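Local atomic coordinates of uncharacterized protein (Leptotrichia buccalis, PDB entry 3T8K), a protein that is of unknown function but folds as a stack of alpha-hairpin, ankyrin-type repeats, a scaffold that in other proteins commonly serves to bind protein partners. Residues 105-110 against 143-148; 127-132 against 166-171. All blocks are in the same frame, centred on the assembly; numbering follows the deposited sequence.

How the contacts relate
From the N terminus the chain runs through a succession of helices before contact 1 begins in the loop after helix 90-102. Residues 127-132 follow, leading into helix 129-140; beyond it, 143-148 returns to 105-110 and closes a loop across 32 residues. The chain then passes helix 157-162, and 166-171, opening helix 167-180, closes contact 2 against 127-132. The two closures therefore cross, their segments alternating along the sequence. Contact 1 joins loops, the second just past the C-terminal end of helix 129-140; contact 2 ties that helix's N-terminal end to the start of helix 167-180. Their centres lie 19 Å apart, and they do not touch.

Contact 1. Residues 105-110 against 143-148; sequences ADITAL and SGLQLL
The side chain of Q146 reaches across to the T108 backbone: NE2 of Q146 donates to O of T108 at 2.9 Å, with an N-H...O angle of 163°. The acceptor lies close to the amide plane, while L110 packs over one amide face, its CG 3.5 Å from NE2 of Q146. Glutamine suits this place because its N-H groups lie in the amide plane, leaving a flat face for leucine. A water also holds the T108 carbonyl, donating to it and accepting from Q146 N. Beside this, CG2 of T108 presses to 3.3 Å from O of S143. G144 fits twice over: at its phi of 97° a CB would press on the preceding carbonyl, and having no side chain leaves room for the T108 methyl. In this ankyrin-type stack the contact joins the loops after helices 90-102 and 129-140. Deeper in, I107 CG2 meets L145 CD2 at 4.1 Å, both residues packing on I139 of helix 129-140. Behind T108, D106 OD1 accepts from T108 N, an Asx turn, and from T108 OG1 at 2.7 Å; R71 forms a salt bridge with D106 OD2. With chi1 at 69°, the hydroxyl turns to that carboxylate and the methyl to the S143-G144 backbone.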
loop_
_atom_site.group_PDB
_atom_site.type_symbol
_atom_site.label_atom_id
_atom_site.label_comp_id
_atom_site.label_asym_id
_atom_site.label_seq_id
_atom_site.Cartn_x
_atom_site.Cartn_y
_atom_site.Cartn_z
ATOM N N ALA A 105 -7.696 -20.813 1.500
ATOM C CA ALA A 105 -6.909 -19.787 2.166
ATOM C C ALA A 105 -7.582 -19.437 3.496
ATOM O O ALA A 105 -8.802 -19.578 3.641
ATOM C CB ALA A 105 -6.759 -18.558 1.289
ATOM N N ASP A 106 -6.782 -18.993 4.459
ATOM C CA ASP A 106 -7.261 -18.752 5.822
ATOM C C ASP A 106 -7.465 -17.267 6.120
ATOM O O ASP A 106 -6.503 -16.508 6.252
ATOM C CB ASP A 106 -6.272 -19.355 6.822
ATOM C CG ASP A 106 -6.641 -19.061 8.263
ATOM O OD1 ASP A 106 -7.838 -18.835 8.547
ATOM O OD2 ASP A 106 -5.727 -19.072 9.112
ATOM N N ILE A 107 -8.725 -16.855 6.241
ATOM C CA ILE A 107 -9.033 -15.448 6.465
ATOM C C ILE A 107 -9.071 -15.102 7.955
ATOM O O ILE A 107 -9.170 -13.926 8.315
ATOM C CB ILE A 107 -10.374 -15.053 5.782
ATOM C CG1 ILE A 107 -10.460 -13.538 5.584
ATOM C CG2 ILE A 107 -11.576 -15.602 6.565
ATOM C CD1 ILE A 107 -11.662 -13.109 4.768
ATOM N N THR A 108 -8.981 -16.112 8.820
ATOM C CA THR A 108 -9.085 -15.876 10.272
ATOM C C THR A 108 -7.762 -15.440 10.898
ATOM O O THR A 108 -7.737 -14.833 11.962
ATOM C CB THR A 108 -9.598 -17.123 11.033
ATOM O OG1 THR A 108 -8.602 -18.153 11.003
ATOM C CG2 THR A 108 -10.875 -17.643 10.413
ATOM N N ALA A 109 -6.657 -15.765 10.239
ATOM C CA ALA A 109 -5.344 -15.378 10.746
ATOM C C ALA A 109 -5.168 -13.868 10.746
ATOM O O ALA A 109 -5.575 -13.185 9.807
ATOM C CB ALA A 109 -4.247 -16.040 9.912
ATOM N N LEU A 110 -4.553 -13.348 11.806
ATOM C CA LEU A 110 -4.272 -11.930 11.914
ATOM C C LEU A 110 -3.138 -11.519 11.005
ATOM O O LEU A 110 -2.396 -12.362 10.500
ATOM C CB LEU A 110 -3.903 -11.573 13.353
ATOM C CG LEU A 110 -5.029 -11.842 14.344
ATOM C CD1 LEU A 110 -4.688 -11.273 15.716
ATOM C CD2 LEU A 110 -6.315 -11.254 13.810
ATOM N N SER A 143 -16.166 -19.241 10.202
ATOM C CA SER A 143 -15.976 -19.415 11.634
ATOM C C SER A 143 -14.580 -18.980 12.032
ATOM O O SER A 143 -13.630 -19.167 11.272
ATOM C CB SER A 143 -16.171 -20.888 11.999
ATOM O OG SER A 143 -15.887 -21.128 13.368
ATOM N N GLY A 144 -14.439 -18.397 13.217
ATOM C CA GLY A 144 -13.109 -18.096 13.731
ATOM C C GLY A 144 -12.571 -16.687 13.528
ATOM O O GLY A 144 -11.394 -16.432 13.790
ATOM N N LEU A 145 -13.404 -15.758 13.070
ATOM C CA LEU A 145 -12.949 -14.372 12.955
ATOM C C LEU A 145 -12.579 -13.815 14.332
ATOM O O LEU A 145 -13.287 -14.036 15.317
ATOM C CB LEU A 145 -14.004 -13.488 12.285
ATOM C CG LEU A 145 -14.425 -13.909 10.874
ATOM C CD1 LEU A 145 -15.542 -13.010 10.347
ATOM C CD2 LEU A 145 -13.236 -13.910 9.934
ATOM N N GLN A 146 -11.463 -13.099 14.399
ATOM C CA GLN A 146 -10.949 -12.604 15.669
ATOM C C GLN A 146 -11.339 -11.143 15.837
ATOM O O GLN A 146 -10.519 -10.236 15.669
ATOM C CB GLN A 146 -9.428 -12.785 15.725
ATOM C CG GLN A 146 -8.997 -14.237 15.569
ATOM C CD GLN A 146 -7.513 -14.443 15.800
ATOM O OE1 GLN A 146 -7.016 -14.259 16.910
ATOM N NE2 GLN A 146 -6.799 -14.835 14.750
ATOM N N LEU A 147 -12.606 -10.924 16.165
ATOM C CA LEU A 147 -13.176 -9.579 16.186
ATOM C C LEU A 147 -12.983 -8.814 17.501
ATOM O O LEU A 147 -13.200 -7.605 17.541
ATOM C CB LEU A 147 -14.671 -9.622 15.838
ATOM C CG LEU A 147 -15.123 -10.309 14.541
ATOM C CD1 LEU A 147 -16.627 -10.110 14.357
ATOM C CD2 LEU A 147 -14.367 -9.784 13.329
ATOM N N LEU A 148 -12.575 -9.511 18.562
ATOM C CA LEU A 148 -12.475 -8.913 19.896
ATOM C C LEU A 148 -11.072 -9.033 20.462
ATOM O O LEU A 148 -10.874 -9.050 21.676
ATOM C CB LEU A 148 -13.470 -9.574 20.853
ATOM C CG LEU A 148 -14.920 -9.342 20.453
ATOM C CD1 LEU A 148 -15.862 -10.144 21.354
ATOM C CD2 LEU A 148 -15.238 -7.860 20.495
HETATM O O HOH W 1 -9.636 -12.949 12.122
HETATM O O HOH W 2 -3.474 -15.088 14.147
#

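Contact 2. Residues 127-132 against 166-171; sequences VDENEM and KPIALK
The carboxylate of E129 lies between I168 and the start of K166: I168 CB is 3.5 Å from CD of E129 over one face, and K166 CA is 3.6 Å from it over the other. Along the outer edge come two backbone N-H groups. I168 N donates to OE1 of E129 at 3.0 Å and A169 N to OE2 of E129, also at 3.0 Å; both meet the syn sides, displaced from the plane by 21° and 25° toward the isoleucine face. P167 brings CD to 3.3 Å from OE1 of E129. Glutamate fits here because its chain, extended beyond CG, carries two acceptors to the first turn of helix 167-180, where N-H groups lack partners within the helix. The helix dipole probably favours its charge. Y136 OH bonds to OE2 too, helping to fix its rotation. K166 holds the N-cap position, and proline suits the first turn after it, where no N-H is needed. Bent at chi2 (-65°), the lysine lays its CD over the E129 chain and bonds through NZ to Y125 O. D128 caps its own helix, OD2 accepting from N130 N at 3.1 Å. The contact thus links the N-terminal ends of helices 129-140 and 167-180, with M132 packing on I90 of helix 90-102 and A169 on V161 of helix 157-162.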
loop_
_atom_site.group_PDB
_atom_site.type_symbol
_atom_site.label_atom_id
_atom_site.label_comp_id
_atom_site.label_asym_id
_atom_site.label_seq_id
_atom_site.Cartn_x
_atom_site.Cartn_y
_atom_site.Cartn_z
ATOM N N VAL A 127 -16.787 3.053 -0.928
ATOM C CA VAL A 127 -17.860 2.536 -1.765
ATOM C C VAL A 127 -19.090 2.308 -0.901
ATOM O O VAL A 127 -18.976 1.983 0.285
ATOM C CB VAL A 127 -17.480 1.220 -2.460
ATOM C CG1 VAL A 127 -16.192 1.384 -3.245
ATOM C CG2 VAL A 127 -17.344 0.118 -1.444
ATOM N N ASP A 128 -20.265 2.491 -1.494
ATOM C CA ASP A 128 -21.506 2.294 -0.763
ATOM C C ASP A 128 -21.574 0.874 -0.206
ATOM O O ASP A 128 -21.267 -0.097 -0.901
ATOM C CB ASP A 128 -22.712 2.579 -1.657
ATOM C CG ASP A 128 -23.982 2.769 -0.864
ATOM O OD1 ASP A 128 -24.259 3.922 -0.466
ATOM O OD2 ASP A 128 -24.695 1.768 -0.625
ATOM N N GLU A 129 -21.968 0.758 1.054
ATOM C CA GLU A 129 -22.006 -0.537 1.717
ATOM C C GLU A 129 -22.916 -1.548 1.027
ATOM O O GLU A 129 -22.688 -2.754 1.115
ATOM C CB GLU A 129 -22.421 -0.371 3.173
ATOM C CG GLU A 129 -21.273 -0.024 4.089
ATOM C CD GLU A 129 -21.635 -0.242 5.536
ATOM O OE1 GLU A 129 -22.591 0.401 6.018
ATOM O OE2 GLU A 129 -20.980 -1.078 6.187
ATOM N N ASN A 130 -23.958 -1.064 0.357
ATOM C CA ASN A 130 -24.800 -1.950 -0.434
ATOM C C ASN A 130 -23.919 -2.793 -1.358
ATOM O O ASN A 130 -24.166 -3.982 -1.566
ATOM C CB ASN A 130 -25.813 -1.150 -1.255
ATOM C CG ASN A 130 -26.917 -2.021 -1.824
ATOM O OD1 ASN A 130 -27.554 -2.787 -1.097
ATOM N ND2 ASN A 130 -27.139 -1.924 -3.134
ATOM N N GLU A 131 -22.886 -2.164 -1.904
ATOM C CA GLU A 131 -21.940 -2.863 -2.772
ATOM C C GLU A 131 -21.038 -3.825 -2.000
ATOM O O GLU A 131 -20.504 -4.778 -2.579
ATOM C CB GLU A 131 -21.100 -1.862 -3.562
ATOM C CG GLU A 131 -21.883 -1.095 -4.614
ATOM C CD GLU A 131 -21.065 0.003 -5.266
ATOM O OE1 GLU A 131 -19.955 -0.288 -5.766
ATOM O OE2 GLU A 131 -21.535 1.162 -5.275
HETATM N N MSE A 132 -20.876 -3.584 -0.701
HETATM C CA MSE A 132 -19.971 -4.389 0.127
HETATM C C MSE A 132 -20.639 -5.671 0.632
HETATM O O MSE A 132 -19.977 -6.559 1.149
HETATM C CB MSE A 132 -19.483 -3.579 1.344
HETATM C CG MSE A 132 -18.723 -2.292 1.024
HETATM SE SE MSE A 132 -17.058 -2.696 0.126
HETATM C CE MSE A 132 -16.212 -3.690 1.565
ATOM N N LYS A 166 -19.890 2.864 8.917
ATOM C CA LYS A 166 -20.234 1.602 8.264
ATOM C C LYS A 166 -21.258 0.826 9.091
ATOM O O LYS A 166 -20.938 -0.221 9.647
ATOM C CB LYS A 166 -18.982 0.739 8.093
ATOM C CG LYS A 166 -17.849 1.405 7.332
ATOM C CD LYS A 166 -18.250 1.678 5.899
ATOM C CE LYS A 166 -17.050 2.042 5.033
ATOM N NZ LYS A 166 -17.412 1.853 3.605
ATOM N N PRO A 167 -22.494 1.335 9.173
ATOM C CA PRO A 167 -23.508 0.722 10.040
ATOM C C PRO A 167 -23.817 -0.727 9.667
ATOM O O PRO A 167 -24.131 -1.533 10.548
ATOM C CB PRO A 167 -24.738 1.611 9.821
ATOM C CG PRO A 167 -24.496 2.274 8.493
ATOM C CD PRO A 167 -23.019 2.510 8.458
ATOM N N ILE A 168 -23.736 -1.059 8.383
ATOM C CA ILE A 168 -24.039 -2.422 7.955
ATOM C C ILE A 168 -22.975 -3.394 8.462
ATOM O O ILE A 168 -23.291 -4.448 9.012
ATOM C CB ILE A 168 -24.183 -2.536 6.419
ATOM C CG1 ILE A 168 -25.292 -1.606 5.920
ATOM C CG2 ILE A 168 -24.492 -3.969 6.018
ATOM C CD1 ILE A 168 -25.592 -1.734 4.437
ATOM N N ALA A 169 -21.709 -3.035 8.286
ATOM C CA ALA A 169 -20.625 -3.861 8.800
ATOM C C ALA A 169 -20.751 -4.006 10.319
ATOM O O ALA A 169 -20.481 -5.071 10.873
ATOM C CB ALA A 169 -19.277 -3.259 8.431
ATOM N N LEU A 170 -21.164 -2.936 10.990
ATOM C CA LEU A 170 -21.232 -2.954 12.448
ATOM C C LEU A 170 -22.301 -3.936 12.904
ATOM O O LEU A 170 -22.081 -4.735 13.809
ATOM C CB LEU A 170 -21.535 -1.560 13.010
ATOM C CG LEU A 170 -21.682 -1.547 14.532
ATOM C CD1 LEU A 170 -20.355 -1.918 15.180
ATOM C CD2 LEU A 170 -22.166 -0.187 15.028
ATOM N N LYS A 171 -23.462 -3.857 12.264
ATOM C CA LYS A 171 -24.582 -4.743 12.560
ATOM C C LYS A 171 -24.193 -6.198 12.334
ATOM O O LYS A 171 -24.481 -7.067 13.153
ATOM C CB LYS A 171 -25.780 -4.379 11.684
ATOM C CG LYS A 171 -27.001 -5.284 11.867
ATOM C CD LYS A 171 -27.314 -5.504 13.336
ATOM C CE LYS A 171 -28.427 -6.530 13.512
ATOM N NZ LYS A 171 -28.508 -6.991 14.922
#